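Local coordinates for protein HIAXHD3 (Humicola insolens, PDB 3ZXK) that probably removes arabinofuranose side chains from xylan as a family 43 glycoside hydrolase (EC 3.2.1.55), at residues D143-A157 against E192-I205. Sequence-based numbering, arbitrary orientation.
Sequences DAGLLIDDDDTMYIA and EGARMYKIRGNYYI. With XYP (beta-D-xylopyranose), chain C; EPE (4-(2-hydroxyethyl)-1-piperazine ethanesulfonic acid), chain E.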
ATOM      1  N   ASP A 143      -5.902   0.296  15.067  1.00  7.06           N
ATOM      2  CA  ASP A 143      -6.368   1.461  14.316  1.00  5.94           C
ATOM      3  C   ASP A 143      -5.988   2.792  15.021  1.00  6.19           C
ATOM      4  O   ASP A 143      -6.829   3.631  15.410  1.00  7.72           O
ATOM      5  CB  ASP A 143      -7.874   1.340  14.038  1.00  6.14           C
ATOM      6  CG  ASP A 143      -8.179   0.437  12.842  1.00  8.51           C
ATOM      7  OD1 ASP A 143      -7.348  -0.408  12.476  1.00 10.14           O
ATOM      8  OD2 ASP A 143      -9.258   0.595  12.263  1.00 10.30           O
ATOM      9  N   ALA A 144      -4.681   2.968  15.150  1.00  5.78           N
ATOM     10  CA  ALA A 144      -4.099   4.064  15.910  1.00  5.42           C
ATOM     11  C   ALA A 144      -4.206   5.369  15.124  1.00  5.39           C
ATOM     12  O   ALA A 144      -4.056   5.374  13.885  1.00  5.30           O
ATOM     13  CB  ALA A 144      -2.628   3.751  16.185  1.00  6.57           C
ATOM     14  N   GLY A 145      -4.435   6.452  15.864  1.00  4.82           N
ATOM     15  CA  GLY A 145      -4.364   7.817  15.332  1.00  4.89           C
ATOM     16  C   GLY A 145      -3.589   8.721  16.273  1.00  4.54           C
ATOM     17  O   GLY A 145      -4.097   9.103  17.357  1.00  5.34           O
ATOM     18  N   LEU A 146      -2.380   9.095  15.840  1.00  4.28           N
ATOM     19  CA  LEU A 146      -1.490   9.960  16.606  1.00  4.14           C
ATOM     20  C   LEU A 146      -1.826  11.435  16.453  1.00  3.81           C
ATOM     21  O   LEU A 146      -2.083  11.896  15.342  1.00  4.62           O
ATOM     22  CB  LEU A 146      -0.031   9.750  16.111  1.00  3.92           C
ATOM     23  CG  LEU A 146       1.088  10.650  16.660  1.00  3.90           C
ATOM     24  CD1 LEU A 146       1.227  10.427  18.154  1.00  4.74           C
ATOM     25  CD2 LEU A 146       2.417  10.382  15.959  1.00  3.89           C
ATOM     26  N   LEU A 147      -1.762  12.171  17.575  1.00  3.68           N
ATOM     27  CA  LEU A 147      -1.798  13.616  17.598  1.00  3.78           C
ATOM     28  C   LEU A 147      -0.586  14.117  18.376  1.00  4.37           C
ATOM     29  O   LEU A 147      -0.372  13.674  19.482  1.00  4.52           O
ATOM     30  CB  LEU A 147      -3.096  14.122  18.306  1.00  4.12           C
ATOM     31  CG  LEU A 147      -3.055  15.612  18.695  1.00  4.62           C
ATOM     32  CD1 LEU A 147      -2.990  16.462  17.446  1.00  4.65           C
ATOM     33  CD2 LEU A 147      -4.249  16.033  19.529  1.00  6.58           C
ATOM     34  N   ILE A 148       0.206  14.996  17.788  1.00  4.97           N
ATOM     35  CA  ILE A 148       1.180  15.753  18.564  1.00  5.28           C
ATOM     36  C   ILE A 148       0.553  17.114  18.865  1.00  5.90           C
ATOM     37  O   ILE A 148       0.402  17.936  17.954  1.00  6.66           O
ATOM     38  CB  ILE A 148       2.510  15.879  17.786  1.00  5.37           C
ATOM     39  CG1 ILE A 148       2.974  14.464  17.353  1.00  5.34           C
ATOM     40  CG2 ILE A 148       3.539  16.691  18.580  1.00  6.72           C
ATOM     41  CD1 ILE A 148       4.272  14.409  16.574  1.00  6.39           C
ATOM     42  N   ASP A 149       0.195  17.334  20.137  1.00  5.66           N
ATOM     43  CA  ASP A 149      -0.547  18.502  20.552  1.00  6.50           C
ATOM     44  C   ASP A 149       0.302  19.790  20.496  1.00  6.76           C
ATOM     45  O   ASP A 149       1.518  19.750  20.346  1.00  7.64           O
ATOM     46  CB  ASP A 149      -1.146  18.250  21.943  1.00  7.40           C
ATOM     47  CG  ASP A 149      -2.351  19.095  22.223  1.00  8.04           C
ATOM     48  OD1 ASP A 149      -2.755  19.913  21.348  1.00  8.77           O
ATOM     49  OD2 ASP A 149      -2.907  18.939  23.330  1.00 10.50           O
ATOM     50  N   ASP A 150      -0.355  20.936  20.610  1.00  7.21           N
ATOM     51  CA  ASP A 150       0.326  22.236  20.478  1.00  8.20           C
ATOM     52  C   ASP A 150       1.392  22.468  21.556  1.00  8.00           C
ATOM     53  O   ASP A 150       2.339  23.225  21.336  1.00  8.63           O
ATOM     54  CB  ASP A 150      -0.692  23.377  20.497  1.00  9.57           C
ATOM     55  CG  ASP A 150      -1.609  23.370  19.291  1.00 11.95           C
ATOM     56  OD1 ASP A 150      -1.161  22.998  18.178  1.00 13.53           O
ATOM     57  OD2 ASP A 150      -2.786  23.747  19.454  1.00 14.11           O
ATOM     58  N   ASP A 151       1.203  21.822  22.711  1.00  7.81           N
ATOM     59  CA  ASP A 151       2.206  21.810  23.796  1.00  9.18           C
ATOM     60  C   ASP A 151       3.250  20.691  23.752  1.00  7.91           C
ATOM     61  O   ASP A 151       4.002  20.493  24.720  1.00  8.89           O
ATOM     62  CB  ASP A 151       1.518  21.848  25.156  1.00 11.06           C
ATOM     63  CG  ASP A 151       0.725  20.572  25.477  1.00 12.93           C
ATOM     64  OD1 ASP A 151       0.664  19.624  24.660  1.00 11.08           O
ATOM     65  OD2 ASP A 151       0.130  20.549  26.585  1.00 17.36           O
ATOM     66  N   ASP A 152       3.276  19.967  22.631  1.00  7.32           N
ATOM     67  CA  ASP A 152       4.218  18.872  22.354  1.00  7.27           C
ATOM     68  C   ASP A 152       3.937  17.585  23.140  1.00  6.56           C
ATOM     69  O   ASP A 152       4.787  16.696  23.190  1.00  7.50           O
ATOM     70  CB  ASP A 152       5.686  19.334  22.490  1.00  8.49           C
ATOM     71  CG  ASP A 152       6.628  18.677  21.453  1.00 10.08           C
ATOM     72  OD1 ASP A 152       6.161  18.013  20.483  1.00 10.43           O
ATOM     73  OD2 ASP A 152       7.860  18.796  21.630  1.00 11.46           O
ATOM     74  N   THR A 153       2.746  17.454  23.738  1.00  6.36           N
ATOM     75  CA  THR A 153       2.368  16.169  24.315  1.00  6.27           C
ATOM     76  C   THR A 153       1.753  15.318  23.202  1.00  5.59           C
ATOM     77  O   THR A 153       0.995  15.814  22.398  1.00  5.75           O
ATOM     78  CB  THR A 153       1.397  16.331  25.480  1.00  6.99           C
ATOM     79  OG1 THR A 153       2.039  17.112  26.503  1.00  9.75           O
ATOM     80  CG2 THR A 153       0.980  14.960  26.056  1.00  7.71           C
ATOM     81  N   MET A 154       2.095  14.039  23.185  1.00  5.24           N
ATOM     82  CA  MET A 154       1.649  13.102  22.180  1.00  5.13           C
ATOM     83  C   MET A 154       0.525  12.195  22.730  1.00  4.93           C
ATOM     84  O   MET A 154       0.603  11.677  23.878  1.00  5.63           O
ATOM     85  CB  MET A 154       2.846  12.293  21.682  1.00  5.62           C
ATOM     86  CG  MET A 154       3.917  13.166  21.024  1.00  7.41           C
ATOM     87  SD  MET A 154       5.391  12.198  20.692  1.00 11.63           S
ATOM     88  CE  MET A 154       4.823  11.184  19.343  1.00  8.24           C
ATOM     89  N   TYR A 155      -0.526  12.017  21.919  1.00  4.48           N
ATOM     90  CA  TYR A 155      -1.690  11.192  22.240  1.00  4.11           C
ATOM     91  C   TYR A 155      -1.952  10.243  21.097  1.00  4.26           C
ATOM     92  O   TYR A 155      -1.690  10.583  19.951  1.00  4.83           O
ATOM     93  CB  TYR A 155      -2.958  12.077  22.425  1.00  4.19           C
ATOM     94  CG  TYR A 155      -2.832  13.079  23.540  1.00  5.13           C
ATOM     95  CD1 TYR A 155      -3.110  12.740  24.864  1.00  5.17           C
ATOM     96  CD2 TYR A 155      -2.390  14.374  23.270  1.00  5.02           C
ATOM     97  CE1 TYR A 155      -2.949  13.671  25.873  1.00  6.21           C
ATOM     98  CE2 TYR A 155      -2.239  15.312  24.285  1.00  5.72           C
ATOM     99  CZ  TYR A 155      -2.531  14.936  25.582  1.00  6.20           C
ATOM    100  OH  TYR A 155      -2.386  15.825  26.622  1.00  6.81           O
ATOM    101  N   ILE A 156      -2.500   9.071  21.419  1.00  4.36           N
ATOM    102  CA  ILE A 156      -2.978   8.145  20.390  1.00  4.17           C
ATOM    103  C   ILE A 156      -4.421   7.722  20.697  1.00  4.58           C
ATOM    104  O   ILE A 156      -4.704   7.185  21.770  1.00  5.43           O
ATOM    105  CB  ILE A 156      -2.075   6.901  20.224  1.00  4.95           C
ATOM    106  CG1 ILE A 156      -0.671   7.336  19.747  1.00  5.54           C
ATOM    107  CG2 ILE A 156      -2.693   5.886  19.255  1.00  5.45           C
ATOM    108  CD1 ILE A 156       0.350   6.219  19.655  1.00  7.37           C
ATOM    109  N   ALA A 157      -5.312   8.018  19.757  1.00  4.57           N
ATOM    110  CA  ALA A 157      -6.664   7.506  19.767  1.00  4.93           C
ATOM    111  C   ALA A 157      -6.648   6.127  19.076  1.00  5.09           C
ATOM    112  O   ALA A 157      -5.939   5.920  18.076  1.00  5.28           O
ATOM    113  CB  ALA A 157      -7.622   8.484  19.066  1.00  4.90           C
ATOM    114  N   GLU A 192     -14.145   2.385  14.194  1.00  7.58           N
ATOM    115  CA  GLU A 192     -12.695   2.103  14.185  1.00  6.68           C
ATOM    116  C   GLU A 192     -12.016   3.170  13.309  1.00  6.19           C
ATOM    117  O   GLU A 192     -12.595   4.198  12.993  1.00  6.36           O
ATOM    118  CB  GLU A 192     -12.383   0.663  13.688  1.00  7.55           C
ATOM    119  CG  GLU A 192     -12.704   0.362  12.221  1.00  9.20           C
ATOM    120  CD  GLU A 192     -12.200  -1.007  11.741  1.00 12.04           C
ATOM    121  OE1 GLU A 192     -11.734  -1.846  12.551  1.00 13.04           O
ATOM    122  OE2 GLU A 192     -12.277  -1.281  10.524  1.00 17.43           O
ATOM    123  N   GLY A 193     -10.764   2.952  12.941  1.00  5.97           N
ATOM    124  CA  GLY A 193     -10.089   3.859  12.002  1.00  5.94           C
ATOM    125  C   GLY A 193      -9.736   5.248  12.511  1.00  5.65           C
ATOM    126  O   GLY A 193      -9.578   6.175  11.692  1.00  6.86           O
ATOM    127  N   ALA A 194      -9.554   5.410  13.832  1.00  5.26           N
ATOM    128  CA  ALA A 194      -9.244   6.704  14.437  1.00  5.71           C
ATOM    129  C   ALA A 194      -8.103   7.498  13.772  1.00  5.33           C
ATOM    130  O   ALA A 194      -7.023   6.977  13.493  1.00  5.53           O
ATOM    131  CB  ALA A 194      -8.987   6.547  15.947  1.00  6.05           C
ATOM    132  N   ARG A 195      -8.384   8.780  13.544  1.00  5.29           N
ATOM    133  CA  ARG A 195      -7.366   9.787  13.256  1.00  4.55           C
ATOM    134  C   ARG A 195      -7.636  10.912  14.239  1.00  4.32           C
ATOM    135  O   ARG A 195      -8.819  11.222  14.511  1.00  5.54           O
ATOM    136  CB  ARG A 195      -7.423  10.267  11.794  1.00  5.30           C
ATOM    137  CG  ARG A 195      -6.465   9.531  10.848  1.00  6.35           C
ATOM    138  CD  ARG A 195      -7.010   8.180  10.466  1.00  6.66           C
ATOM    139  NE  ARG A 195      -6.021   7.473   9.655  1.00  7.92           N
ATOM    140  CZ  ARG A 195      -4.985   6.797  10.150  1.00  6.10           C
ATOM    141  NH1 ARG A 195      -4.786   6.746  11.462  1.00  6.56           N
ATOM    142  NH2 ARG A 195      -4.174   6.140   9.337  1.00  7.13           N
ATOM    143  N   MET A 196      -6.595  11.524  14.796  1.00  3.87           N
ATOM    144  CA  MET A 196      -6.790  12.507  15.874  1.00  3.78           C
ATOM    145  C   MET A 196      -6.202  13.887  15.515  1.00  3.91           C
ATOM    146  O   MET A 196      -5.100  13.970  14.937  1.00  3.95           O
ATOM    147  CB  MET A 196      -6.200  11.988  17.194  1.00  3.91           C
ATOM    148  CG  MET A 196      -6.578  12.834  18.420  1.00  4.78           C
ATOM    149  SD  MET A 196      -6.021  12.003  19.919  1.00  7.02           S
ATOM    150  CE  MET A 196      -6.682  13.042  21.219  1.00  7.51           C
ATOM    151  N   TYR A 197      -6.939  14.955  15.859  1.00  3.79           N
ATOM    152  CA  TYR A 197      -6.570  16.311  15.433  1.00  4.10           C
ATOM    153  C   TYR A 197      -6.774  17.340  16.535  1.00  4.38           C
ATOM    154  O   TYR A 197      -7.673  17.216  17.379  1.00  4.62           O
ATOM    155  CB  TYR A 197      -7.414  16.747  14.234  1.00  3.98           C
ATOM    156  CG  TYR A 197      -7.373  15.761  13.075  1.00  3.84           C
ATOM    157  CD1 TYR A 197      -6.341  15.806  12.114  1.00  4.51           C
ATOM    158  CD2 TYR A 197      -8.347  14.772  12.960  1.00  3.89           C
ATOM    159  CE1 TYR A 197      -6.286  14.884  11.077  1.00  5.37           C
ATOM    160  CE2 TYR A 197      -8.307  13.845  11.926  1.00  3.94           C
ATOM    161  CZ  TYR A 197      -7.285  13.921  10.955  1.00  4.38           C
ATOM    162  OH  TYR A 197      -7.183  13.002   9.887  1.00  4.87           O
ATOM    163  N   LYS A 198      -5.949  18.370  16.501  1.00  4.48           N
ATOM    164  CA  LYS A 198      -6.137  19.562  17.329  1.00  5.53           C
ATOM    165  C   LYS A 198      -6.347  20.694  16.334  1.00  6.51           C
ATOM    166  O   LYS A 198      -5.462  21.007  15.536  1.00  6.75           O
ATOM    167  CB  LYS A 198      -4.899  19.789  18.206  1.00  6.95           C
ATOM    168  CG  LYS A 198      -4.877  21.097  18.981  1.00  8.29           C
ATOM    169  CD  LYS A 198      -5.871  21.096  20.123  1.00  9.31           C
ATOM    170  CE  LYS A 198      -5.656  22.298  21.028  1.00 10.91           C
ATOM    171  NZ  LYS A 198      -4.316  22.235  21.669  1.00 13.26           N
ATOM    172  N   ILE A 199      -7.547  21.264  16.336  1.00  5.72           N
ATOM    173  CA  ILE A 199      -7.914  22.310  15.383  1.00  7.06           C
ATOM    174  C   ILE A 199      -8.547  23.495  16.105  1.00  8.31           C
ATOM    175  O   ILE A 199      -9.590  23.348  16.739  1.00  9.14           O
ATOM    176  CB  ILE A 199      -8.858  21.776  14.290  1.00  6.83           C
ATOM    177  CG1 ILE A 199      -8.269  20.539  13.606  1.00  6.10           C
ATOM    178  CG2 ILE A 199      -9.193  22.906  13.303  1.00  8.13           C
ATOM    179  CD1 ILE A 199      -9.261  19.799  12.696  1.00  7.58           C
ATOM    180  N   ARG A 200      -7.897  24.665  15.995  1.00 10.21           N
ATOM    181  CA  ARG A 200      -8.329  25.906  16.650  1.00 11.49           C
ATOM    182  C   ARG A 200      -8.835  25.731  18.087  1.00 11.02           C
ATOM    183  O   ARG A 200      -9.947  26.170  18.436  1.00 13.77           O
ATOM    184  CB  ARG A 200      -9.357  26.647  15.788  1.00 13.08           C
ATOM    185  CG  ARG A 200      -8.870  26.983  14.389  1.00 18.25           C
ATOM    186  CD  ARG A 200      -9.928  27.752  13.596  1.00 24.16           C
ATOM    187  NE  ARG A 200     -11.001  26.860  13.138  1.00 31.40           N
ATOM    188  CZ  ARG A 200     -11.141  26.402  11.894  1.00 34.30           C
ATOM    189  NH1 ARG A 200     -10.289  26.752  10.933  1.00 36.64           N
ATOM    190  NH2 ARG A 200     -12.148  25.592  11.610  1.00 33.98           N
ATOM    191  N   GLY A 201      -8.036  25.057  18.909  1.00  9.85           N
ATOM    192  CA  GLY A 201      -8.322  24.942  20.324  1.00 10.11           C
ATOM    193  C   GLY A 201      -9.116  23.720  20.727  1.00 10.38           C
ATOM    194  O   GLY A 201      -9.279  23.470  21.920  1.00 12.95           O
ATOM    195  N   ASN A 202      -9.623  22.966  19.752  1.00  9.40           N
ATOM    196  CA  ASN A 202     -10.482  21.822  20.024  1.00 10.06           C
ATOM    197  C   ASN A 202      -9.887  20.488  19.580  1.00  7.73           C
ATOM    198  O   ASN A 202      -9.074  20.452  18.674  1.00  7.57           O
ATOM    199  CB  ASN A 202     -11.822  22.022  19.312  1.00 13.10           C
ATOM    200  CG  ASN A 202     -12.661  23.121  19.925  1.00 16.72           C
ATOM    201  OD1 ASN A 202     -12.874  23.158  21.134  1.00 19.15           O
ATOM    202  ND2 ASN A 202     -13.159  24.016  19.088  1.00 22.21           N
ATOM    203  N   TYR A 203     -10.332  19.399  20.191  1.00  5.98           N
ATOM    204  CA  TYR A 203      -9.873  18.062  19.813  1.00  5.72           C
ATOM    205  C   TYR A 203     -10.935  17.335  19.012  1.00  5.29           C
ATOM    206  O   TYR A 203     -12.098  17.281  19.402  1.00  6.23           O
ATOM    207  CB  TYR A 203      -9.499  17.231  21.049  1.00  6.25           C
ATOM    208  CG  TYR A 203      -8.345  17.848  21.804  1.00  6.64           C
ATOM    209  CD1 TYR A 203      -8.567  18.818  22.779  1.00  7.59           C
ATOM    210  CD2 TYR A 203      -7.013  17.487  21.508  1.00  7.07           C
ATOM    211  CE1 TYR A 203      -7.522  19.432  23.452  1.00  9.32           C
ATOM    212  CE2 TYR A 203      -5.947  18.088  22.182  1.00  8.54           C
ATOM    213  CZ  TYR A 203      -6.212  19.047  23.169  1.00  9.10           C
ATOM    214  OH  TYR A 203      -5.187  19.691  23.860  1.00 11.25           O
ATOM    215  N   TYR A 204     -10.510  16.795  17.886  1.00  5.05           N
ATOM    216  CA  TYR A 204     -11.365  16.036  16.995  1.00  5.44           C
ATOM    217  C   TYR A 204     -10.778  14.649  16.780  1.00  5.28           C
ATOM    218  O   TYR A 204      -9.548  14.461  16.674  1.00  5.99           O
ATOM    219  CB  TYR A 204     -11.510  16.743  15.642  1.00  5.24           C
ATOM    220  CG  TYR A 204     -12.187  18.099  15.711  1.00  5.20           C
ATOM    221  CD1 TYR A 204     -11.474  19.227  16.068  1.00  5.60           C
ATOM    222  CD2 TYR A 204     -13.556  18.251  15.421  1.00  5.57           C
ATOM    223  CE1 TYR A 204     -12.076  20.467  16.136  1.00  5.91           C
ATOM    224  CE2 TYR A 204     -14.171  19.505  15.464  1.00  5.66           C
ATOM    225  CZ  TYR A 204     -13.419  20.608  15.868  1.00  5.92           C
ATOM    226  OH  TYR A 204     -13.956  21.867  15.937  1.00  6.72           O
ATOM    227  N   ILE A 205     -11.670  13.683  16.625  1.00  4.83           N
ATOM    228  CA  ILE A 205     -11.259  12.340  16.218  1.00  4.55           C
ATOM    229  C   ILE A 205     -12.179  11.934  15.078  1.00  5.09           C
ATOM    230  O   ILE A 205     -13.393  12.049  15.192  1.00  6.57           O
ATOM    231  CB  ILE A 205     -11.348  11.299  17.373  1.00  5.22           C
ATOM    232  CG1 ILE A 205     -10.424  11.692  18.533  1.00  5.88           C
ATOM    233  CG2 ILE A 205     -10.987   9.915  16.844  1.00  5.22           C
ATOM    234  CD1 ILE A 205     -10.654  10.917  19.812  1.00  5.82           C
TER
HETATM  235  C1  XYP C   2     -14.390  -5.190   7.717  1.00 25.23           C
HETATM  236  C2  XYP C   2     -13.361  -4.146   8.166  1.00 24.33           C
HETATM  237  C3  XYP C   2     -12.188  -4.785   8.900  1.00 24.39           C
HETATM  238  C4  XYP C   2     -12.697  -5.554  10.117  1.00 27.68           C
HETATM  239  C5  XYP C   2     -14.166  -5.951   9.966  1.00 27.15           C
HETATM  240  O2  XYP C   2     -12.828  -3.440   7.042  1.00 20.16           O
HETATM  241  O3  XYP C   2     -11.266  -3.767   9.312  1.00 23.45           O
HETATM  242  O4  XYP C   2     -11.605  -6.372  10.541  1.00 27.62           O
HETATM  243  O5  XYP C   2     -14.425  -6.313   8.611  1.00 27.25           O
HETATM  244  N1  EPE E1563      -4.748  22.498  27.509  0.77 33.62           N
HETATM  245  C2  EPE E1563      -5.465  21.217  27.304  0.77 36.18           C
HETATM  246  C3  EPE E1563      -6.236  20.886  28.587  0.77 41.54           C
HETATM  247  N4  EPE E1563      -5.266  20.766  29.700  0.77 43.38           N
HETATM  248  C5  EPE E1563      -4.562  22.048  29.943  0.77 41.34           C
HETATM  249  C6  EPE E1563      -3.806  22.458  28.661  0.77 35.28           C
HETATM  250  C7  EPE E1563      -5.952  20.297  30.931  0.77 47.97           C
HETATM  251  C8  EPE E1563      -4.965  19.568  31.863  0.77 46.11           C
HETATM  252  O8  EPE E1563      -4.849  20.325  33.085  0.77 48.87           O
HETATM  253  C9  EPE E1563      -4.180  23.037  26.252  0.77 24.66           C
HETATM  254  C10 EPE E1563      -2.721  22.712  25.923  0.77 19.67           C
HETATM  255  S   EPE E1563      -2.447  23.228  24.374  0.77 13.51           S
HETATM  256  O1S EPE E1563      -1.608  22.469  23.517  0.77 13.47           O
HETATM  257  O2S EPE E1563      -3.306  24.182  23.763  0.77 13.03           O
HETATM  258  O3S EPE E1563      -1.326  24.248  24.939  0.77 17.24           O
HETATM  259  O   HOH W   1      -9.724   3.412  16.053  1.00  6.39           O
HETATM  260  O   HOH W   2      -9.529  -0.129   9.780  1.00 18.74           O
HETATM  261  O   HOH W   3      -4.033  10.690  13.765  1.00  6.67           O
HETATM  262  O   HOH W   4      -5.063  24.812  18.419  1.00 14.05           O
HETATM  263  O   HOH W   5      -3.052  22.577  15.915  1.00 21.88           O
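Two neighbouring blades of the family 43 beta-propeller meet here, D143-A157 against E192-I205, from E192 in the glycan pocket to the K198 salt bridges. Strands 145-148 and 192-199 run nearly parallel, with axes 10° apart. Each is paired in its own hairpin, and water 3 accepts from M196 N and lies 2.8 Å from L146 O. G145 CA lies 3.3 Å from A194 O, leaving little room for a side chain. At the pocket end, G193 N gives D143 OD2 a weak bond. E192 OE2 accepts from O3 of a xylose at 2.9 Å; E192 OE1 is held by Y142 and N160. R195 NH1 bonds A194 O and, weakly, A144 O; R195 NH2 bonds S86 O.

The middle is apolar. M196 is fully extended, CG anti to the backbone N (chi1 -170°). M196 CG packs on L147 CB at 3.7 Å, and M196 SD reaches Y155 CB and A157 CB. L147 CD2 lies at the ring edge, 3.7 Å from Y203 CD2.

At the far end, D149 OD2 takes a very short 2.5 Å bond from Y203 OH, with carboxylate and ring 75° apart. D149 OD1 accepts K198 NZ at 2.8 Å on the syn side, and also D150 N. D150 OD2 adds a second salt bridge to K198 NZ at 3.1 Å. Such packing between successive inner strands is typical of the five-bladed propeller of family 43.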